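PDB 6VQ5: pheromome Binding Protein from Epiphyas postvittana, which probably binds and carries odorant molecules such as moth sex pheromones, as other insect pheromone-binding proteins do. Local coordinates for residues N45-V53 with D106-A115; K67-D75 with V91-D102. All blocks are in the same frame, centred on the assembly; numbering follows the deposited sequence.

Contact 1 (N45-V53 with D106-A115); sequences NRDVGCAIV and DQCMKALEIA
Gly49 meets Cys108 and Leu112 where helix 46-58 crosses helix 107-121. The two short axes stand 85° apart and approach to 7.1 Å. A CB on Gly49 would point at the other helix and probably run into Cys108 O, so the lack of a side chain lets the backbones come this near. Gly49 CA faces Cys108 O at 3.1 Å in a CA-H...O contact, with Leu112 CB also beside this CA. Around the crossing point the packing is close and apolar. Val53 CG2 reaches Ala111 CB at 3.4 Å. One turn further along the second helix, Ile52 CD1 meets Ala115 CB at 4.0 Å. With its CG swung away from the backbone N (chi1 -177°), Leu112 points its two methyls to the Asn45-Val48 end of the first helix. Leu112 CD1 lies 4.1 Å from Val48 CG1, and CD2 lies by Asn45 O. Val48 also touches helix 28-37.

Beside the crossing, Cys50 SG and Cys108 SG form a disulfide, 2.1 Å long. The solvent side begins just beyond it and is polar and looser. There Arg46 runs out fully extended from CG to NE. Cys108 CB sits over the centre of one guanidinium face, 3.7 Å above the plane. Arg46 NE gives a salt bridge to Asp106 OD2 at 2.5 Å, shorter than expected and doubtful at this resolution, with the carboxylate turned 49° from the guanidinium plane. The other carboxylate oxygen, Asp106 OD1, caps the start of helix 107-121. It accepts from Met109 N and, weakly, from Cys108 N.

The crossing combines covalent, apolar and ionic ties. The disulfide, one of three in this family fold, joins the two helices covalently and probably limits how far they can move apart, while the salt bridge adds a link at its edge.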
loop_
_atom_site.group_PDB
_atom_site.type_symbol
_atom_site.label_atom_id
_atom_site.label_comp_id
_atom_site.label_asym_id
_atom_site.label_seq_id
_atom_site.Cartn_x
_atom_site.Cartn_y
_atom_site.Cartn_z
ATOM N N ASN A 45 8.662 -0.080 -10.372
ATOM C CA ASN A 45 8.053 0.220 -11.695
ATOM C C ASN A 45 6.530 0.145 -11.555
ATOM O O ASN A 45 6.044 -0.163 -10.461
ATOM C CB ASN A 45 8.592 -0.693 -12.803
ATOM C CG ASN A 45 8.318 -2.168 -12.563
ATOM O OD1 ASN A 45 7.512 -2.551 -11.702
ATOM N ND2 ASN A 45 9.016 -3.008 -13.308
ATOM N N ARG A 46 5.817 0.455 -12.633
ATOM C CA ARG A 46 4.339 0.495 -12.691
ATOM C C ARG A 46 3.756 -0.814 -12.133
ATOM O O ARG A 46 2.780 -0.754 -11.362
ATOM C CB ARG A 46 3.923 0.743 -14.140
ATOM C CG ARG A 46 2.438 0.999 -14.302
ATOM C CD ARG A 46 2.064 1.247 -15.742
ATOM N NE ARG A 46 0.623 1.377 -15.857
ATOM C CZ ARG A 46 -0.236 0.370 -15.921
ATOM N NH1 ARG A 46 0.182 -0.880 -15.881
ATOM N NH2 ARG A 46 -1.527 0.620 -16.024
ATOM N N ASP A 47 4.331 -1.957 -12.502
ATOM C CA ASP A 47 3.803 -3.291 -12.114
ATOM C C ASP A 47 3.711 -3.393 -10.591
ATOM O O ASP A 47 2.791 -4.064 -10.120
ATOM C CB ASP A 47 4.649 -4.434 -12.685
ATOM C CG ASP A 47 4.544 -4.592 -14.194
ATOM O OD1 ASP A 47 3.507 -4.158 -14.766
ATOM O OD2 ASP A 47 5.503 -5.140 -14.781
ATOM N N VAL A 48 4.627 -2.770 -9.841
ATOM C CA VAL A 48 4.569 -2.784 -8.351
ATOM C C VAL A 48 3.285 -2.061 -7.945
ATOM O O VAL A 48 2.621 -2.504 -6.977
ATOM C CB VAL A 48 5.814 -2.161 -7.691
ATOM C CG1 VAL A 48 5.704 -2.125 -6.167
ATOM C CG2 VAL A 48 7.080 -2.886 -8.107
ATOM N N GLY A 49 2.946 -0.995 -8.661
ATOM C CA GLY A 49 1.654 -0.298 -8.505
ATOM C C GLY A 49 0.486 -1.232 -8.759
ATOM O O GLY A 49 -0.419 -1.263 -7.927
ATOM N N CYS A 50 0.499 -1.978 -9.863
ATOM C CA CYS A 50 -0.588 -2.923 -10.241
ATOM C C CYS A 50 -0.718 -4.004 -9.141
ATOM O O CYS A 50 -1.854 -4.329 -8.747
ATOM C CB CYS A 50 -0.364 -3.482 -11.648
ATOM S SG CYS A 50 -0.306 -2.240 -12.988
ATOM N N ALA A 51 0.388 -4.502 -8.599
ATOM C CA ALA A 51 0.390 -5.480 -7.487
ATOM C C ALA A 51 -0.367 -4.910 -6.279
ATOM O O ALA A 51 -1.136 -5.657 -5.629
ATOM C CB ALA A 51 1.805 -5.859 -7.127
ATOM N N ILE A 52 -0.177 -3.624 -5.988
ATOM C CA ILE A 52 -0.719 -2.958 -4.763
ATOM C C ILE A 52 -2.217 -2.688 -4.963
ATOM O O ILE A 52 -2.990 -2.830 -3.987
ATOM C CB ILE A 52 0.081 -1.684 -4.428
ATOM C CG1 ILE A 52 1.504 -2.023 -3.983
ATOM C CG2 ILE A 52 -0.636 -0.870 -3.370
ATOM C CD1 ILE A 52 2.482 -0.885 -4.110
ATOM N N VAL A 53 -2.618 -2.334 -6.185
ATOM C CA VAL A 53 -4.060 -2.220 -6.555
ATOM C C VAL A 53 -4.708 -3.589 -6.340
ATOM O O VAL A 53 -5.684 -3.659 -5.582
ATOM C CB VAL A 53 -4.242 -1.709 -7.997
ATOM C CG1 VAL A 53 -5.680 -1.825 -8.479
ATOM C CG2 VAL A 53 -3.750 -0.277 -8.106
ATOM N N ASP A 106 -3.380 7.006 -14.325
ATOM C CA ASP A 106 -3.043 5.565 -14.289
ATOM C C ASP A 106 -3.206 5.083 -12.846
ATOM O O ASP A 106 -2.444 5.543 -11.990
ATOM C CB ASP A 106 -1.626 5.385 -14.836
ATOM C CG ASP A 106 -1.077 3.990 -14.688
ATOM O OD1 ASP A 106 -1.608 3.232 -13.853
ATOM O OD2 ASP A 106 -0.117 3.688 -15.403
ATOM N N GLN A 107 -4.158 4.190 -12.582
ATOM C CA GLN A 107 -4.515 3.765 -11.197
ATOM C C GLN A 107 -3.401 2.897 -10.610
ATOM O O GLN A 107 -3.340 2.805 -9.371
ATOM C CB GLN A 107 -5.853 3.021 -11.162
ATOM C CG GLN A 107 -7.069 3.908 -11.404
ATOM C CD GLN A 107 -8.321 3.061 -11.460
ATOM O OE1 GLN A 107 -8.364 1.954 -10.913
ATOM N NE2 GLN A 107 -9.358 3.563 -12.125
ATOM N N CYS A 108 -2.566 2.283 -11.459
ATOM C CA CYS A 108 -1.348 1.532 -11.055
ATOM C C CYS A 108 -0.289 2.515 -10.513
ATOM O O CYS A 108 0.230 2.289 -9.394
ATOM C CB CYS A 108 -0.794 0.697 -12.208
ATOM S SG CYS A 108 -1.742 -0.812 -12.555
ATOM N N MET A 109 -0.001 3.587 -11.261
ATOM C CA MET A 109 0.959 4.646 -10.860
ATOM C C MET A 109 0.415 5.383 -9.638
ATOM O O MET A 109 1.210 5.632 -8.710
ATOM C CB MET A 109 1.232 5.623 -12.006
ATOM C CG MET A 109 2.079 5.000 -13.131
ATOM S SD MET A 109 3.748 4.419 -12.590
ATOM C CE MET A 109 4.446 5.971 -12.028
ATOM N N LYS A 110 -0.893 5.659 -9.615
ATOM C CA LYS A 110 -1.574 6.322 -8.473
ATOM C C LYS A 110 -1.311 5.529 -7.185
ATOM O O LYS A 110 -1.004 6.165 -6.148
ATOM C CB LYS A 110 -3.074 6.449 -8.723
ATOM C CG LYS A 110 -3.799 7.301 -7.691
ATOM C CD LYS A 110 -5.232 7.653 -8.024
ATOM C CE LYS A 110 -6.222 7.023 -7.069
ATOM N NZ LYS A 110 -7.525 7.728 -7.091
ATOM N N ALA A 111 -1.413 4.196 -7.237
ATOM C CA ALA A 111 -1.252 3.309 -6.060
ATOM C C ALA A 111 0.216 3.288 -5.622
ATOM O O ALA A 111 0.491 3.306 -4.399
ATOM C CB ALA A 111 -1.765 1.927 -6.377
ATOM N N LEU A 112 1.142 3.234 -6.575
ATOM C CA LEU A 112 2.589 3.235 -6.243
ATOM C C LEU A 112 2.917 4.538 -5.502
ATOM O O LEU A 112 3.537 4.468 -4.428
ATOM C CB LEU A 112 3.422 3.085 -7.518
ATOM C CG LEU A 112 4.926 3.005 -7.301
ATOM C CD1 LEU A 112 5.249 1.898 -6.321
ATOM C CD2 LEU A 112 5.655 2.802 -8.609
ATOM N N GLU A 113 2.467 5.676 -6.037
ATOM C CA GLU A 113 2.728 7.015 -5.462
ATOM C C GLU A 113 2.081 7.120 -4.073
ATOM O O GLU A 113 2.771 7.533 -3.122
ATOM C CB GLU A 113 2.255 8.100 -6.438
ATOM C CG GLU A 113 3.141 8.230 -7.671
ATOM C CD GLU A 113 4.635 8.238 -7.357
ATOM O OE1 GLU A 113 5.057 9.131 -6.545
ATOM O OE2 GLU A 113 5.379 7.355 -7.897
ATOM N N ILE A 114 0.814 6.751 -3.926
ATOM C CA ILE A 114 0.151 6.788 -2.587
ATOM C C ILE A 114 0.950 5.900 -1.629
ATOM O O ILE A 114 1.180 6.342 -0.495
ATOM C CB ILE A 114 -1.343 6.400 -2.664
ATOM C CG1 ILE A 114 -2.149 7.446 -3.439
ATOM C CG2 ILE A 114 -1.926 6.167 -1.276
ATOM C CD1 ILE A 114 -3.488 6.956 -3.932
ATOM N N ALA A 115 1.368 4.713 -2.070
ATOM C CA ALA A 115 2.076 3.725 -1.221
ATOM C C ALA A 115 3.405 4.316 -0.731
ATOM O O ALA A 115 3.742 4.104 0.460
ATOM C CB ALA A 115 2.290 2.433 -1.972
#

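Contact 2 (K67-D75 with V91-D102); sequences KIHHGNAED and VAILHECEKTHD
Glu98 swings CG away from its backbone N (chi1 -174°) and stays extended, which carries its carboxylate off helix 84-100 to the backbone of Ile68. Ile68 places CG1 beside its own backbone N (chi1 -71°), and CD1 reaches Leu94. This is a junction of the all-helical PBP/GOBP fold: the loop leading into helix 70-79 and the first turns of that helix lie against helix 84-100. The short axes are 10.4 Å apart, and much of the contact is made by residues just ahead of the first helix.

Ile68 N donates to Glu98 OE2 at 2.7 Å in a nearly straight bond. It meets the syn side of the carboxylate, 25° out of its plane. The second oxygen, Glu98 OE1, takes a weak bond from His95 ND1, which probably helps to hold the carboxylate. The Ile68 and Glu98 side chains run side by side, pointing opposite ways. A valine at Glu98 would probably leave Ile68 N without its acceptor and His95 ND1 without its weak partner, so the loop could shift. Lys67 folds back through several bends. Its NZ makes a weak salt bridge to Asp102 OD2, and Glu98 lies close enough to probably add to the negative field around the lysine.

Toward Leu94 the contact turns apolar. Ile68 CD1 nestles among the branch atoms of Leu94, with Leu94 CG at 3.5 Å, and Leu61 covers Ile68 as well. Leu94 in turn touches Ile114 and Phe118 of helix 107-121. At the far end Val91 divides its methyls. CG1 approaches the His70 ring obliquely, 3.2 Å from His70 CD2, while CG2 rests 3.5 Å from Ala73 CB and 3.4 Å from Glu74 N.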
loop_
_atom_site.group_PDB
_atom_site.type_symbol
_atom_site.label_atom_id
_atom_site.label_comp_id
_atom_site.label_asym_id
_atom_site.label_seq_id
_atom_site.Cartn_x
_atom_site.Cartn_y
_atom_site.Cartn_z
ATOM N N LYS A 67 -11.226 4.672 -4.812
ATOM C CA LYS A 67 -11.181 5.475 -3.558
ATOM C C LYS A 67 -10.997 4.533 -2.364
ATOM O O LYS A 67 -11.687 3.492 -2.306
ATOM C CB LYS A 67 -12.448 6.317 -3.366
ATOM C CG LYS A 67 -12.732 7.358 -4.447
ATOM C CD LYS A 67 -11.527 8.196 -4.857
ATOM C CE LYS A 67 -10.959 9.034 -3.731
ATOM N NZ LYS A 67 -11.581 10.380 -3.676
ATOM N N ILE A 68 -10.088 4.900 -1.459
ATOM C CA ILE A 68 -9.707 4.099 -0.261
ATOM C C ILE A 68 -10.882 4.088 0.716
ATOM O O ILE A 68 -11.419 5.165 0.990
ATOM C CB ILE A 68 -8.430 4.662 0.391
ATOM C CG1 ILE A 68 -7.204 4.382 -0.482
ATOM C CG2 ILE A 68 -8.261 4.122 1.805
ATOM C CD1 ILE A 68 -5.927 5.021 0.008
ATOM N N HIS A 69 -11.215 2.911 1.249
ATOM C CA HIS A 69 -12.278 2.695 2.262
ATOM C C HIS A 69 -11.714 2.901 3.675
ATOM O O HIS A 69 -10.995 2.012 4.159
ATOM C CB HIS A 69 -12.895 1.305 2.080
ATOM C CG HIS A 69 -14.193 1.166 2.795
ATOM N ND1 HIS A 69 -14.321 0.398 3.929
ATOM C CD2 HIS A 69 -15.398 1.733 2.573
ATOM C CE1 HIS A 69 -15.561 0.472 4.364
ATOM N NE2 HIS A 69 -16.239 1.291 3.553
ATOM N N HIS A 70 -12.070 4.022 4.309
ATOM C CA HIS A 70 -11.592 4.475 5.644
ATOM C C HIS A 70 -11.708 3.339 6.671
ATOM O O HIS A 70 -10.680 2.985 7.277
ATOM C CB HIS A 70 -12.366 5.732 6.076
ATOM C CG HIS A 70 -11.766 6.458 7.234
ATOM N ND1 HIS A 70 -12.161 6.229 8.542
ATOM C CD2 HIS A 70 -10.812 7.412 7.292
ATOM C CE1 HIS A 70 -11.465 7.000 9.352
ATOM N NE2 HIS A 70 -10.642 7.745 8.610
ATOM N N GLY A 71 -12.910 2.786 6.846
ATOM C CA GLY A 71 -13.233 1.778 7.874
ATOM C C GLY A 71 -12.376 0.531 7.758
ATOM O O GLY A 71 -11.828 0.098 8.784
ATOM N N ASN A 72 -12.263 -0.035 6.553
ATOM C CA ASN A 72 -11.492 -1.280 6.285
ATOM C C ASN A 72 -9.989 -1.002 6.426
ATOM O O ASN A 72 -9.256 -1.948 6.754
ATOM C CB ASN A 72 -11.815 -1.877 4.914
ATOM C CG ASN A 72 -13.231 -2.407 4.807
ATOM O OD1 ASN A 72 -13.956 -2.489 5.798
ATOM N ND2 ASN A 72 -13.639 -2.766 3.602
ATOM N N ALA A 73 -9.541 0.235 6.180
ATOM C CA ALA A 73 -8.141 0.675 6.393
ATOM C C ALA A 73 -7.807 0.567 7.886
ATOM O O ALA A 73 -6.836 -0.135 8.227
ATOM C CB ALA A 73 -7.937 2.077 5.876
ATOM N N GLU A 74 -8.606 1.214 8.741
ATOM C CA GLU A 74 -8.470 1.142 10.220
ATOM C C GLU A 74 -8.476 -0.327 10.672
ATOM O O GLU A 74 -7.672 -0.660 11.568
ATOM C CB GLU A 74 -9.577 1.942 10.913
ATOM C CG GLU A 74 -9.349 3.444 10.897
ATOM C CD GLU A 74 -10.129 4.240 11.931
ATOM O OE1 GLU A 74 -11.213 3.800 12.342
ATOM O OE2 GLU A 74 -9.640 5.297 12.336
ATOM N N ASP A 75 -9.326 -1.171 10.076
ATOM C CA ASP A 75 -9.435 -2.609 10.435
ATOM C C ASP A 75 -8.104 -3.310 10.139
ATOM O O ASP A 75 -7.572 -3.939 11.070
ATOM C CB ASP A 75 -10.597 -3.295 9.710
ATOM C CG ASP A 75 -11.950 -3.067 10.344
ATOM O OD1 ASP A 75 -12.005 -2.341 11.354
ATOM O OD2 ASP A 75 -12.936 -3.626 9.822
ATOM N N VAL A 91 -4.337 5.927 8.916
ATOM C CA VAL A 91 -5.410 6.138 7.899
ATOM C C VAL A 91 -5.481 7.640 7.586
ATOM O O VAL A 91 -5.709 7.984 6.406
ATOM C CB VAL A 91 -6.763 5.553 8.366
ATOM C CG1 VAL A 91 -7.924 5.972 7.473
ATOM C CG2 VAL A 91 -6.709 4.036 8.490
ATOM N N ALA A 92 -5.260 8.504 8.583
ATOM C CA ALA A 92 -5.185 9.968 8.377
ATOM C C ALA A 92 -4.082 10.268 7.355
ATOM O O ALA A 92 -4.368 10.972 6.369
ATOM C CB ALA A 92 -4.951 10.685 9.681
ATOM N N ILE A 93 -2.882 9.718 7.565
ATOM C CA ILE A 93 -1.713 9.889 6.652
ATOM C C ILE A 93 -2.060 9.307 5.273
ATOM O O ILE A 93 -1.717 9.954 4.264
ATOM C CB ILE A 93 -0.425 9.291 7.262
ATOM C CG1 ILE A 93 0.253 10.287 8.210
ATOM C CG2 ILE A 93 0.542 8.821 6.183
ATOM C CD1 ILE A 93 0.892 9.644 9.416
ATOM N N LEU A 94 -2.710 8.145 5.217
ATOM C CA LEU A 94 -3.059 7.476 3.932
ATOM C C LEU A 94 -4.045 8.357 3.160
ATOM O O LEU A 94 -3.875 8.480 1.932
ATOM C CB LEU A 94 -3.645 6.086 4.212
ATOM C CG LEU A 94 -4.083 5.286 2.983
ATOM C CD1 LEU A 94 -2.901 5.004 2.068
ATOM C CD2 LEU A 94 -4.769 3.998 3.394
ATOM N N HIS A 95 -5.027 8.952 3.847
ATOM C CA HIS A 95 -6.053 9.823 3.224
ATOM C C HIS A 95 -5.372 11.043 2.611
ATOM O O HIS A 95 -5.752 11.420 1.494
ATOM C CB HIS A 95 -7.151 10.219 4.228
ATOM C CG HIS A 95 -8.269 10.993 3.607
ATOM N ND1 HIS A 95 -8.891 10.587 2.432
ATOM C CD2 HIS A 95 -8.850 12.162 3.958
ATOM C CE1 HIS A 95 -9.811 11.470 2.098
ATOM N NE2 HIS A 95 -9.807 12.447 3.020
ATOM N N GLU A 96 -4.409 11.646 3.310
ATOM C CA GLU A 96 -3.773 12.907 2.852
ATOM C C GLU A 96 -2.948 12.624 1.597
ATOM O O GLU A 96 -3.019 13.420 0.651
ATOM C CB GLU A 96 -2.992 13.574 3.983
ATOM C CG GLU A 96 -3.821 14.621 4.723
ATOM C CD GLU A 96 -4.470 15.694 3.849
ATOM O OE1 GLU A 96 -4.004 15.877 2.695
ATOM O OE2 GLU A 96 -5.442 16.346 4.307
ATOM N N CYS A 97 -2.236 11.502 1.579
ATOM C CA CYS A 97 -1.500 10.971 0.402
ATOM C C CYS A 97 -2.461 10.773 -0.779
ATOM O O CYS A 97 -2.124 11.211 -1.903
ATOM C CB CYS A 97 -0.840 9.648 0.761
ATOM S SG CYS A 97 0.587 9.825 1.859
ATOM N N GLU A 98 -3.608 10.134 -0.522
ATOM C CA GLU A 98 -4.690 9.879 -1.512
ATOM C C GLU A 98 -5.178 11.208 -2.112
ATOM O O GLU A 98 -5.288 11.284 -3.344
ATOM C CB GLU A 98 -5.827 9.095 -0.862
ATOM C CG GLU A 98 -6.905 8.684 -1.841
ATOM C CD GLU A 98 -8.155 8.090 -1.215
ATOM O OE1 GLU A 98 -8.501 8.458 -0.068
ATOM O OE2 GLU A 98 -8.770 7.248 -1.881
ATOM N N LYS A 99 -5.443 12.220 -1.285
ATOM C CA LYS A 99 -5.819 13.579 -1.766
ATOM C C LYS A 99 -4.682 14.149 -2.634
ATOM O O LYS A 99 -4.969 14.600 -3.769
ATOM C CB LYS A 99 -6.141 14.520 -0.599
ATOM C CG LYS A 99 -7.552 14.413 -0.044
ATOM C CD LYS A 99 -7.724 15.131 1.276
ATOM C CE LYS A 99 -7.178 16.546 1.259
ATOM N NZ LYS A 99 -7.847 17.411 2.261
ATOM N N THR A 100 -3.445 14.138 -2.130
ATOM C CA THR A 100 -2.278 14.767 -2.796
ATOM C C THR A 100 -2.149 14.224 -4.221
ATOM O O THR A 100 -1.909 15.044 -5.131
ATOM C CB THR A 100 -0.995 14.538 -1.988
ATOM O OG1 THR A 100 -1.260 15.089 -0.700
ATOM C CG2 THR A 100 0.243 15.164 -2.593
ATOM N N HIS A 101 -2.306 12.907 -4.403
ATOM C CA HIS A 101 -2.084 12.219 -5.702
ATOM C C HIS A 101 -3.408 11.783 -6.339
ATOM O O HIS A 101 -3.360 10.906 -7.222
ATOM C CB HIS A 101 -1.137 11.029 -5.526
ATOM C CG HIS A 101 0.122 11.361 -4.807
ATOM N ND1 HIS A 101 0.991 12.338 -5.246
ATOM C CD2 HIS A 101 0.656 10.850 -3.679
ATOM C CE1 HIS A 101 2.013 12.411 -4.423
ATOM N NE2 HIS A 101 1.836 11.500 -3.457
ATOM N N ASP A 102 -4.531 12.394 -5.950
ATOM C CA ASP A 102 -5.891 11.953 -6.369
ATOM C C ASP A 102 -6.020 12.016 -7.897
ATOM O O ASP A 102 -6.718 11.159 -8.447
ATOM C CB ASP A 102 -6.991 12.762 -5.677
ATOM C CG ASP A 102 -8.293 11.988 -5.536
ATOM O OD1 ASP A 102 -9.073 12.010 -6.515
ATOM O OD2 ASP A 102 -8.495 11.336 -4.468
#

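In the fold
Both contacts are partly buried, and each has an apolar part and a charged rim. Contact 1 is the closer crossing of two helices and is tied by a disulfide within it. Contact 2 has its helices further apart and relies on a bond from a carboxylate to a backbone N-H. Its cysteine, Cys97, pairs instead with Cys117 on helix 107-121. The contacts share no helix, but helix 107-121 of contact 1 packs against helix 84-100 of contact 2, with Ile114 CG2 3.7 Å from Leu94 CD1. Their centres are about 15 Å apart, and along the chain residues 67-102 fall between the two halves of contact 1.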